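PDB 4ZKQ: uncharacterized protein from Cricetid herpesvirus 2, which binds chemokines and probably acts as a viral decoy receptor that keeps them from the receptors of the host. Local coordinates for residues A[61-66]-A[190-195]; A[147-152]-A[259-264]; A[204-209]-A[239-244]. All blocks are in the same frame, centred on the assembly; numbering follows the deposited sequence.

Contact 1 (A[61-66]-A[190-195]); sequences KFLDLL and LEMKQV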
loop_
_atom_site.group_PDB
_atom_site.type_symbol
_atom_site.label_atom_id
_atom_site.label_comp_id
_atom_site.label_asym_id
_atom_site.label_seq_id
_atom_site.Cartn_x
_atom_site.Cartn_y
_atom_site.Cartn_z
ATOM N N LYS A 61 -0.998 14.645 -8.789
ATOM C CA LYS A 61 -1.343 15.078 -10.141
ATOM C C LYS A 61 -2.836 14.956 -10.431
ATOM O O LYS A 61 -3.487 14.007 -9.993
ATOM C CB LYS A 61 -0.586 14.259 -11.171
ATOM C CG LYS A 61 0.918 14.447 -11.136
ATOM C CD LYS A 61 1.590 13.627 -12.209
ATOM C CE LYS A 61 3.069 13.965 -12.290
ATOM N NZ LYS A 61 3.757 13.212 -13.369
ATOM N N PHE A 62 -3.353 15.914 -11.197
ATOM C CA PHE A 62 -4.747 15.910 -11.632
ATOM C C PHE A 62 -4.854 15.883 -13.153
ATOM O O PHE A 62 -4.031 16.474 -13.850
ATOM C CB PHE A 62 -5.476 17.141 -11.100
ATOM C CG PHE A 62 -5.701 17.130 -9.615
ATOM C CD1 PHE A 62 -4.719 17.573 -8.748
ATOM C CD2 PHE A 62 -6.907 16.703 -9.091
ATOM C CE1 PHE A 62 -4.925 17.571 -7.390
ATOM C CE2 PHE A 62 -7.124 16.702 -7.728
ATOM C CZ PHE A 62 -6.131 17.135 -6.875
ATOM N N LEU A 63 -5.870 15.182 -13.653
ATOM C CA LEU A 63 -6.246 15.219 -15.062
ATOM C C LEU A 63 -7.667 15.745 -15.194
ATOM O O LEU A 63 -8.513 15.479 -14.339
ATOM C CB LEU A 63 -6.163 13.835 -15.698
ATOM C CG LEU A 63 -4.896 13.394 -16.423
ATOM C CD1 LEU A 63 -5.162 12.045 -17.065
ATOM C CD2 LEU A 63 -4.445 14.399 -17.470
ATOM N N ASP A 64 -7.938 16.482 -16.265
ATOM C CA ASP A 64 -9.293 16.947 -16.508
ATOM C C ASP A 64 -10.090 15.792 -17.095
ATOM O O ASP A 64 -9.853 15.373 -18.225
ATOM C CB ASP A 64 -9.316 18.162 -17.437
ATOM C CG ASP A 64 -10.714 18.734 -17.603
ATOM O OD1 ASP A 64 -11.291 19.205 -16.596
ATOM O OD2 ASP A 64 -11.238 18.711 -18.736
ATOM N N LEU A 65 -11.017 15.268 -16.301
ATOM C CA LEU A 65 -11.792 14.091 -16.673
ATOM C C LEU A 65 -13.244 14.277 -16.262
ATOM O O LEU A 65 -13.524 14.698 -15.136
ATOM C CB LEU A 65 -11.225 12.835 -16.007
ATOM C CG LEU A 65 -9.790 12.432 -16.345
ATOM C CD1 LEU A 65 -9.324 11.372 -15.376
ATOM C CD2 LEU A 65 -9.689 11.915 -17.769
ATOM N N LEU A 66 -14.163 13.954 -17.170
ATOM C CA LEU A 66 -15.589 14.130 -16.921
ATOM C C LEU A 66 -15.864 15.494 -16.287
ATOM O O LEU A 66 -16.631 15.608 -15.338
ATOM C CB LEU A 66 -16.113 12.995 -16.035
ATOM C CG LEU A 66 -16.063 11.618 -16.702
ATOM C CD1 LEU A 66 -16.399 10.496 -15.732
ATOM C CD2 LEU A 66 -17.010 11.565 -17.889
ATOM N N LEU A 190 4.685 8.968 -10.461
ATOM C CA LEU A 190 3.315 8.686 -10.865
ATOM C C LEU A 190 3.032 9.417 -12.165
ATOM O O LEU A 190 3.160 10.636 -12.235
ATOM C CB LEU A 190 2.307 9.118 -9.799
ATOM C CG LEU A 190 0.819 8.804 -10.043
ATOM C CD1 LEU A 190 0.098 8.655 -8.711
ATOM C CD2 LEU A 190 0.133 9.889 -10.861
ATOM N N GLU A 191 2.657 8.661 -13.187
ATOM C CA GLU A 191 2.220 9.227 -14.459
ATOM C C GLU A 191 0.800 8.742 -14.722
ATOM O O GLU A 191 0.508 7.563 -14.526
ATOM C CB GLU A 191 3.154 8.805 -15.598
ATOM C CG GLU A 191 4.627 9.192 -15.414
ATOM C CD GLU A 191 4.917 10.662 -15.681
ATOM O OE1 GLU A 191 3.969 11.468 -15.781
ATOM O OE2 GLU A 191 6.113 11.013 -15.795
ATOM N N MET A 192 -0.084 9.645 -15.134
ATOM C CA MET A 192 -1.451 9.265 -15.476
ATOM C C MET A 192 -1.816 9.774 -16.866
ATOM O O MET A 192 -1.452 10.887 -17.245
ATOM C CB MET A 192 -2.440 9.798 -14.435
ATOM C CG MET A 192 -2.479 11.301 -14.330
ATOM S SD MET A 192 -3.343 11.908 -12.855
ATOM C CE MET A 192 -4.874 10.980 -12.936
ATOM N N LYS A 193 -2.519 8.943 -17.627
ATOM C CA LYS A 193 -3.000 9.343 -18.944
ATOM C C LYS A 193 -4.319 8.660 -19.279
ATOM O O LYS A 193 -4.526 7.489 -18.963
ATOM C CB LYS A 193 -1.957 9.026 -20.018
ATOM C CG LYS A 193 -1.579 7.553 -20.128
ATOM C CD LYS A 193 -0.746 7.286 -21.379
ATOM C CE LYS A 193 -0.143 5.885 -21.366
ATOM N NZ LYS A 193 -0.413 5.142 -22.630
ATOM N N GLN A 194 -5.214 9.399 -19.914
ATOM C CA GLN A 194 -6.449 8.809 -20.387
ATOM C C GLN A 194 -6.149 7.911 -21.576
ATOM O O GLN A 194 -5.369 8.272 -22.459
ATOM C CB GLN A 194 -7.461 9.887 -20.764
ATOM C CG GLN A 194 -8.767 9.318 -21.274
ATOM C CD GLN A 194 -9.796 10.386 -21.528
ATOM O OE1 GLN A 194 -9.513 11.577 -21.404
ATOM N NE2 GLN A 194 -11.005 9.969 -21.879
ATOM N N VAL A 195 -6.751 6.727 -21.570
ATOM C CA VAL A 195 -6.609 5.765 -22.651
ATOM C C VAL A 195 -7.992 5.358 -23.139
ATOM O O VAL A 195 -8.986 5.559 -22.441
ATOM C CB VAL A 195 -5.832 4.510 -22.206
ATOM C CG1 VAL A 195 -4.375 4.856 -21.912
ATOM C CG2 VAL A 195 -6.494 3.870 -20.988
#
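Leu63 and Met192 meet at the middle of a sheet-on-sheet contact, with a charged clasp made by Lys61 at one end. Strand 63-65 is an outermost strand of a small antiparallel sheet. Strand 190-195 belongs to the large sheet and is bonded there to strand 206-223. The two axes come within 8.5 Å and run in roughly the same direction, at 27°, so it is side chains that fill the space. Leu63 and Met192 reach toward each other tip to tip, with Leu63 CG 3.8 Å from Met192 CG. The thioether of Met192 bends at its last torsion (chi3 -50°). Its SD lies 3.6 Å from the backbone O of Lys61, and its methyl turns back toward Leu63 CB. Leu65 and Gln194 slide past one another, and Leu65 CD2 rests 3.7 Å from Gln194 OE1. Leu190 comes up beside the stem of Lys61. The Lys61 chain is extended beyond CG and carries its ammonium across to the other strand. There NZ donates to the backbone O of Leu190 at 2.9 Å, in the carbonyl plane. The same NZ forms a salt bridge with Glu191 OE1 at 3.0 Å. Glu191 starts off pointing away and curls back to meet it. The backbone O of Glu187 accepts a further hydrogen bond, so NZ has three partners. Leu65 also packs on Ile209 of strand 206-223, the neighbour of strand 190-195. Two sheets laid face to face, with strands only modestly inclined, are consistent with beta-sandwich packing.

Contact 2 (A[147-152]-A[259-264]); sequences LAVLRV and MVYVHL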
loop_
_atom_site.group_PDB
_atom_site.type_symbol
_atom_site.label_atom_id
_atom_site.label_comp_id
_atom_site.label_asym_id
_atom_site.label_seq_id
_atom_site.Cartn_x
_atom_site.Cartn_y
_atom_site.Cartn_z
ATOM N N LEU A 147 -8.492 2.262 -4.567
ATOM C CA LEU A 147 -8.116 3.604 -4.965
ATOM C C LEU A 147 -8.907 4.654 -4.213
ATOM O O LEU A 147 -10.029 4.411 -3.773
ATOM C CB LEU A 147 -8.338 3.788 -6.464
ATOM C CG LEU A 147 -7.784 2.695 -7.370
ATOM C CD1 LEU A 147 -8.275 2.937 -8.781
ATOM C CD2 LEU A 147 -6.265 2.664 -7.310
ATOM N N ALA A 148 -8.295 5.820 -4.068
ATOM C CA ALA A 148 -8.983 7.009 -3.612
ATOM C C ALA A 148 -8.990 7.965 -4.784
ATOM O O ALA A 148 -7.975 8.120 -5.461
ATOM C CB ALA A 148 -8.303 7.622 -2.420
ATOM N N VAL A 149 -10.137 8.583 -5.029
ATOM C CA VAL A 149 -10.291 9.491 -6.152
ATOM C C VAL A 149 -10.726 10.834 -5.613
ATOM O O VAL A 149 -11.655 10.918 -4.815
ATOM C CB VAL A 149 -11.310 8.959 -7.178
ATOM C CG1 VAL A 149 -11.389 9.885 -8.384
ATOM C CG2 VAL A 149 -10.924 7.568 -7.623
ATOM N N LEU A 150 -10.024 11.881 -6.026
ATOM C CA LEU A 150 -10.360 13.237 -5.632
ATOM C C LEU A 150 -10.822 14.003 -6.853
ATOM O O LEU A 150 -10.251 13.853 -7.933
ATOM C CB LEU A 150 -9.167 13.943 -4.992
ATOM C CG LEU A 150 -8.641 13.335 -3.688
ATOM C CD1 LEU A 150 -7.649 12.234 -3.997
ATOM C CD2 LEU A 150 -8.005 14.414 -2.848
ATOM N N ARG A 151 -11.859 14.817 -6.677
ATOM C CA ARG A 151 -12.398 15.614 -7.773
ATOM C C ARG A 151 -12.675 17.036 -7.316
ATOM O O ARG A 151 -13.193 17.268 -6.223
ATOM C CB ARG A 151 -13.661 14.965 -8.339
ATOM C CG ARG A 151 -13.337 13.830 -9.300
ATOM C CD ARG A 151 -14.554 13.070 -9.773
ATOM N NE ARG A 151 -15.464 13.886 -10.568
ATOM C CZ ARG A 151 -15.306 14.154 -11.860
ATOM N NH1 ARG A 151 -14.256 13.687 -12.527
ATOM N NH2 ARG A 151 -16.206 14.900 -12.485
ATOM N N VAL A 152 -12.290 17.988 -8.159
ATOM C CA VAL A 152 -12.442 19.400 -7.850
ATOM C C VAL A 152 -12.600 20.163 -9.179
ATOM O O VAL A 152 -12.002 19.781 -10.186
ATOM C CB VAL A 152 -11.238 19.909 -7.014
ATOM C CG1 VAL A 152 -9.939 19.848 -7.821
ATOM C CG2 VAL A 152 -11.486 21.299 -6.479
ATOM N N MET A 259 -19.976 9.404 -8.751
ATOM C CA MET A 259 -18.951 8.730 -9.534
ATOM C C MET A 259 -18.364 7.553 -8.768
ATOM O O MET A 259 -18.224 7.592 -7.542
ATOM C CB MET A 259 -17.833 9.691 -9.939
ATOM C CG MET A 259 -16.844 9.061 -10.905
ATOM S SD MET A 259 -15.659 10.233 -11.578
ATOM C CE MET A 259 -16.756 11.325 -12.487
ATOM N N VAL A 260 -18.032 6.511 -9.519
ATOM C CA VAL A 260 -17.413 5.305 -8.990
ATOM C C VAL A 260 -16.221 4.938 -9.847
ATOM O O VAL A 260 -15.977 5.571 -10.876
ATOM C CB VAL A 260 -18.386 4.118 -8.977
ATOM C CG1 VAL A 260 -19.562 4.415 -8.088
ATOM C CG2 VAL A 260 -18.853 3.815 -10.394
ATOM N N TYR A 261 -15.489 3.908 -9.435
ATOM C CA TYR A 261 -14.461 3.335 -10.287
ATOM C C TYR A 261 -14.623 1.827 -10.362
ATOM O O TYR A 261 -15.238 1.208 -9.492
ATOM C CB TYR A 261 -13.046 3.703 -9.797
ATOM C CG TYR A 261 -12.576 3.007 -8.530
ATOM C CD1 TYR A 261 -12.161 1.687 -8.554
ATOM C CD2 TYR A 261 -12.519 3.685 -7.319
ATOM C CE1 TYR A 261 -11.724 1.052 -7.413
ATOM C CE2 TYR A 261 -12.085 3.058 -6.171
ATOM C CZ TYR A 261 -11.685 1.743 -6.223
ATOM O OH TYR A 261 -11.245 1.110 -5.083
ATOM N N VAL A 262 -14.071 1.256 -11.423
ATOM C CA VAL A 262 -13.947 -0.184 -11.574
ATOM C C VAL A 262 -12.525 -0.491 -12.022
ATOM O O VAL A 262 -11.956 0.248 -12.824
ATOM C CB VAL A 262 -14.965 -0.742 -12.604
ATOM C CG1 VAL A 262 -14.697 -2.207 -12.897
ATOM C CG2 VAL A 262 -16.383 -0.565 -12.096
ATOM N N HIS A 263 -11.945 -1.562 -11.483
ATOM C CA HIS A 263 -10.646 -2.047 -11.944
ATOM C C HIS A 263 -10.784 -2.742 -13.294
ATOM O O HIS A 263 -11.689 -3.553 -13.481
ATOM C CB HIS A 263 -10.034 -3.029 -10.938
ATOM C CG HIS A 263 -9.739 -2.430 -9.600
ATOM N ND1 HIS A 263 -8.797 -1.434 -9.418
ATOM C CD2 HIS A 263 -10.246 -2.690 -8.374
ATOM C CE1 HIS A 263 -8.747 -1.107 -8.147
ATOM N NE2 HIS A 263 -9.618 -1.853 -7.482
ATOM N N LEU A 264 -9.881 -2.437 -14.223
ATOM C CA LEU A 264 -9.837 -3.124 -15.515
ATOM C C LEU A 264 -8.634 -4.067 -15.590
ATOM O O LEU A 264 -7.624 -3.853 -14.922
ATOM C CB LEU A 264 -9.786 -2.108 -16.657
ATOM C CG LEU A 264 -10.942 -1.108 -16.698
ATOM C CD1 LEU A 264 -10.681 -0.056 -17.765
ATOM C CD2 LEU A 264 -12.270 -1.814 -16.944
#
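Strands 147-152 and 260-263 run roughly antiparallel, at 143°, with axes 8.8 Å apart and Leu147 facing Tyr261. They lie in different sheets. One cross-link is polar: Leu147 N donates to Tyr261 OH at 3.0 Å, with an N-H...O angle of 159°. The Tyr261 CG sits between the backbone N and the carbonyl carbon (chi1 72°), and the ring stands up from its strand to bring the hydroxyl there. Leu147 then covers one face of this ring. Its CB makes a CH-pi contact 4.1 Å from the ring centroid, and its CD1 lies over the ring centre. Val149 CG2 touches the same ring obliquely at CD2. His263, which is exposed, adds CE1 at 4.0 Å from Leu147 CG. The backbone O of Leu147 is buried here and has no polar partner in the model.

At the other end Met259 crosses Arg151 at about a right angle. Its CE methyl sits over the centre of one guanidinium face, 3.2 Å above the plane. NH1 and NH2 donate to the backbone O atoms of Leu65 and Leu66. These two bonds fix how the flat group is turned, with the methyl over one face. A mixed interface of aliphatic, aromatic and guanidinium groups, joining a four-stranded sheet to the large one, is what would be expected where two sheets of a sandwich-like domain pack face to face.

Contact 3 (A[204-209]-A[239-244]); sequences ENQTCI and LTALGF. With NAG (2-acetamido-2-deoxy-beta-D-glucopyranose), chain B; NAG (2-acetamido-2-deoxy-beta-D-glucopyranose), chain C.
Thr207 and Leu242 form the heart of an antiparallel strand pair that is tight at one end and opens toward sugar at the other. In the tight part the backbones exchange short bonds. Leu242 N reaches Thr207 O at 2.7 Å, and the return bond is nearly as short. Ile209 and Thr240 form the next hydrogen-bonded pair, and between these two pairs Cys208 faces Ala241 as a non-hydrogen-bonded pair. On the face that carries Ile209 and Leu242 the packing is close: Ile209 CD1 lies 3.3 Å from Leu242 CD1, tighter than usual for carbons. On the opposite face, with Ala241, Cys208 is bonded to Cys197 in a disulfide. A water donates to Ile209 O and also bonds Thr240 OG1.

Toward Glu204 the regular pairing is interrupted. A beta bulge shifts the register by one residue, and Asn205 takes a left-handed backbone conformation (phi 56°) as the chain turns a corner. Thr207 OG1 braces this turn by donating to Asn205 O at 3.1 Å. Glu204 O lies 3.4 Å from Gly243 CA, where a CB would clash with it. Beyond the bulge Glu204 and Phe244 pair again, with Glu204 N to Phe244 O at 2.7 Å. The carboxylate of Glu204 leads away from the strands.

Asn205 ND2 is bonded covalently to C1 of the first NAG at 1.4 Å. The second NAG folds back over Phe244, where its O3 sits 3.4 Å above the ring plane, over the centre. Asn205 CB meets the edge of the same ring. The chemistry implies a hydrogen-bonded strand pair, one strand of which also carries a disulfide to Cys197. Its bulged end bears an N-linked glycan, with an aromatic ring as a platform for the second sugar.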
loop_
_atom_site.group_PDB
_atom_site.type_symbol
_atom_site.label_atom_id
_atom_site.label_comp_id
_atom_site.label_asym_id
_atom_site.label_seq_id
_atom_site.Cartn_x
_atom_site.Cartn_y
_atom_site.Cartn_z
ATOM N N GLU A 204 -21.722 4.150 -17.025
ATOM C CA GLU A 204 -22.138 5.279 -17.837
ATOM C C GLU A 204 -21.024 6.324 -17.889
ATOM O O GLU A 204 -20.377 6.608 -16.880
ATOM C CB GLU A 204 -23.426 5.888 -17.287
ATOM C CG GLU A 204 -24.562 4.882 -17.181
ATOM C CD GLU A 204 -24.775 4.113 -18.472
ATOM O OE1 GLU A 204 -25.087 4.754 -19.497
ATOM O OE2 GLU A 204 -24.616 2.872 -18.467
ATOM N N ASN A 205 -20.807 6.880 -19.077
ATOM C CA ASN A 205 -19.750 7.860 -19.316
ATOM C C ASN A 205 -18.379 7.317 -18.920
ATOM O O ASN A 205 -17.538 8.028 -18.370
ATOM C CB ASN A 205 -20.073 9.171 -18.584
ATOM C CG ASN A 205 -20.908 10.107 -19.442
ATOM O OD1 ASN A 205 -21.524 9.667 -20.413
ATOM N ND2 ASN A 205 -20.929 11.394 -19.101
ATOM N N GLN A 206 -18.156 6.049 -19.251
ATOM C CA GLN A 206 -16.951 5.353 -18.844
ATOM C C GLN A 206 -15.712 6.019 -19.415
ATOM O O GLN A 206 -15.620 6.287 -20.613
ATOM C CB GLN A 206 -16.999 3.889 -19.267
ATOM C CG GLN A 206 -15.793 3.099 -18.789
ATOM C CD GLN A 206 -16.009 1.604 -18.834
ATOM O OE1 GLN A 206 -17.089 1.108 -18.510
ATOM N NE2 GLN A 206 -14.977 0.874 -19.235
ATOM N N THR A 207 -14.769 6.286 -18.523
ATOM C CA THR A 207 -13.525 6.958 -18.852
ATOM C C THR A 207 -12.384 6.130 -18.281
ATOM O O THR A 207 -12.372 5.842 -17.086
ATOM C CB THR A 207 -13.494 8.382 -18.276
ATOM O OG1 THR A 207 -14.654 9.097 -18.718
ATOM C CG2 THR A 207 -12.242 9.131 -18.710
ATOM N N CYS A 208 -11.444 5.735 -19.135
ATOM C CA CYS A 208 -10.359 4.854 -18.722
ATOM C C CYS A 208 -9.045 5.610 -18.557
ATOM O O CYS A 208 -8.667 6.429 -19.398
ATOM C CB CYS A 208 -10.190 3.713 -19.723
ATOM S SG CYS A 208 -11.619 2.611 -19.796
ATOM N N ILE A 209 -8.368 5.320 -17.451
ATOM C CA ILE A 209 -7.121 5.980 -17.079
ATOM C C ILE A 209 -6.070 4.940 -16.760
ATOM O O ILE A 209 -6.337 3.992 -16.015
ATOM C CB ILE A 209 -7.283 6.882 -15.840
ATOM C CG1 ILE A 209 -8.410 7.893 -16.034
ATOM C CG2 ILE A 209 -5.973 7.609 -15.513
ATOM C CD1 ILE A 209 -9.306 7.973 -14.827
ATOM N N LEU A 239 -4.993 0.149 -14.305
ATOM C CA LEU A 239 -5.950 0.482 -15.342
ATOM C C LEU A 239 -7.313 0.648 -14.690
ATOM O O LEU A 239 -7.869 -0.302 -14.146
ATOM C CB LEU A 239 -5.978 -0.593 -16.426
ATOM C CG LEU A 239 -6.778 -0.227 -17.681
ATOM C CD1 LEU A 239 -6.227 1.025 -18.357
ATOM C CD2 LEU A 239 -6.796 -1.398 -18.652
ATOM N N THR A 240 -7.827 1.873 -14.735
ATOM C CA THR A 240 -9.005 2.248 -13.973
ATOM C C THR A 240 -10.091 2.861 -14.845
ATOM O O THR A 240 -9.820 3.777 -15.617
ATOM C CB THR A 240 -8.643 3.260 -12.875
ATOM O OG1 THR A 240 -7.512 2.783 -12.137
ATOM C CG2 THR A 240 -9.817 3.464 -11.938
ATOM N N ALA A 241 -11.318 2.363 -14.695
ATOM C CA ALA A 241 -12.498 2.967 -15.319
ATOM C C ALA A 241 -13.250 3.855 -14.333
ATOM O O ALA A 241 -13.647 3.402 -13.262
ATOM C CB ALA A 241 -13.426 1.883 -15.852
ATOM N N LEU A 242 -13.432 5.121 -14.694
ATOM C CA LEU A 242 -14.288 6.035 -13.945
ATOM C C LEU A 242 -15.623 6.200 -14.658
ATOM O O LEU A 242 -15.676 6.151 -15.882
ATOM C CB LEU A 242 -13.632 7.403 -13.791
ATOM C CG LEU A 242 -12.268 7.435 -13.098
ATOM C CD1 LEU A 242 -11.840 8.874 -12.904
ATOM C CD2 LEU A 242 -12.316 6.706 -11.776
ATOM N N GLY A 243 -16.686 6.434 -13.894
ATOM C CA GLY A 243 -18.005 6.626 -14.471
ATOM C C GLY A 243 -19.113 6.497 -13.445
ATOM O O GLY A 243 -18.875 6.618 -12.244
ATOM N N PHE A 244 -20.333 6.257 -13.922
ATOM C CA PHE A 244 -21.493 6.152 -13.042
ATOM C C PHE A 244 -22.224 4.848 -13.283
ATOM O O PHE A 244 -22.419 4.437 -14.429
ATOM C CB PHE A 244 -22.443 7.330 -13.252
ATOM C CG PHE A 244 -21.761 8.662 -13.249
ATOM C CD1 PHE A 244 -21.189 9.160 -14.405
ATOM C CD2 PHE A 244 -21.694 9.420 -12.092
ATOM C CE1 PHE A 244 -20.558 10.388 -14.407
ATOM C CE2 PHE A 244 -21.065 10.652 -12.090
ATOM C CZ PHE A 244 -20.498 11.135 -13.247
HETATM C C1 NAG B . -21.682 12.347 -19.890
HETATM C C2 NAG B . -23.127 12.028 -20.079
HETATM C C3 NAG B . -23.988 13.072 -19.351
HETATM C C4 NAG B . -23.345 13.372 -18.003
HETATM C C5 NAG B . -22.079 14.155 -18.264
HETATM C C6 NAG B . -21.049 13.961 -17.160
HETATM C C7 NAG B . -23.864 10.868 -22.168
HETATM C C8 NAG B . -24.123 10.940 -23.637
HETATM N N2 NAG B . -23.395 12.045 -21.469
HETATM O O3 NAG B . -25.270 12.573 -19.152
HETATM O O4 NAG B . -24.291 14.114 -17.254
HETATM O O5 NAG B . -21.497 13.735 -19.491
HETATM O O6 NAG B . -20.845 15.195 -16.482
HETATM O O7 NAG B . -24.055 9.817 -21.582
HETATM C C1 NAG C . -24.290 13.940 -15.811
HETATM C C2 NAG C . -24.371 12.521 -15.360
HETATM C C3 NAG C . -24.535 12.486 -13.824
HETATM C C4 NAG C . -23.532 13.392 -13.096
HETATM C C5 NAG C . -23.352 14.730 -13.777
HETATM C C6 NAG C . -22.146 15.441 -13.180
HETATM C C7 NAG C . -25.642 10.457 -15.922
HETATM C C8 NAG C . -26.830 9.811 -16.554
HETATM N N2 NAG C . -25.488 11.894 -15.961
HETATM O O3 NAG C . -24.338 11.180 -13.381
HETATM O O4 NAG C . -24.001 13.610 -11.783
HETATM O O5 NAG C . -23.145 14.539 -15.167
HETATM O O6 NAG C . -21.929 16.678 -13.847
HETATM O O7 NAG C . -24.804 9.768 -15.367
HETATM O O HOH W 1 -5.561 4.553 -13.075
#

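How the contacts relate
The three contacts cluster on one side of the chain's centre and share the large sheet. The centres of contacts 1 and 2 are about 11 Å apart, and Arg151 joins them: its NH1 lies 2.9 Å from Leu65 O. Contact 3 is nested inside the loop closed by contact 2, with centres about 8 Å apart. Val262 N and Ala241 O, 2.9 Å apart, join strand 260-263 to strand 233-244. Contact 1 meets contact 3 through Val195 N and Cys208 O, also 2.9 Å apart. Contacts 1 and 2 pack the small sheet on strands 190-195 and 260-263, the neighbours of the two strands of contact 3. A bound NAG is about 6 Å from the Arg151 side chain.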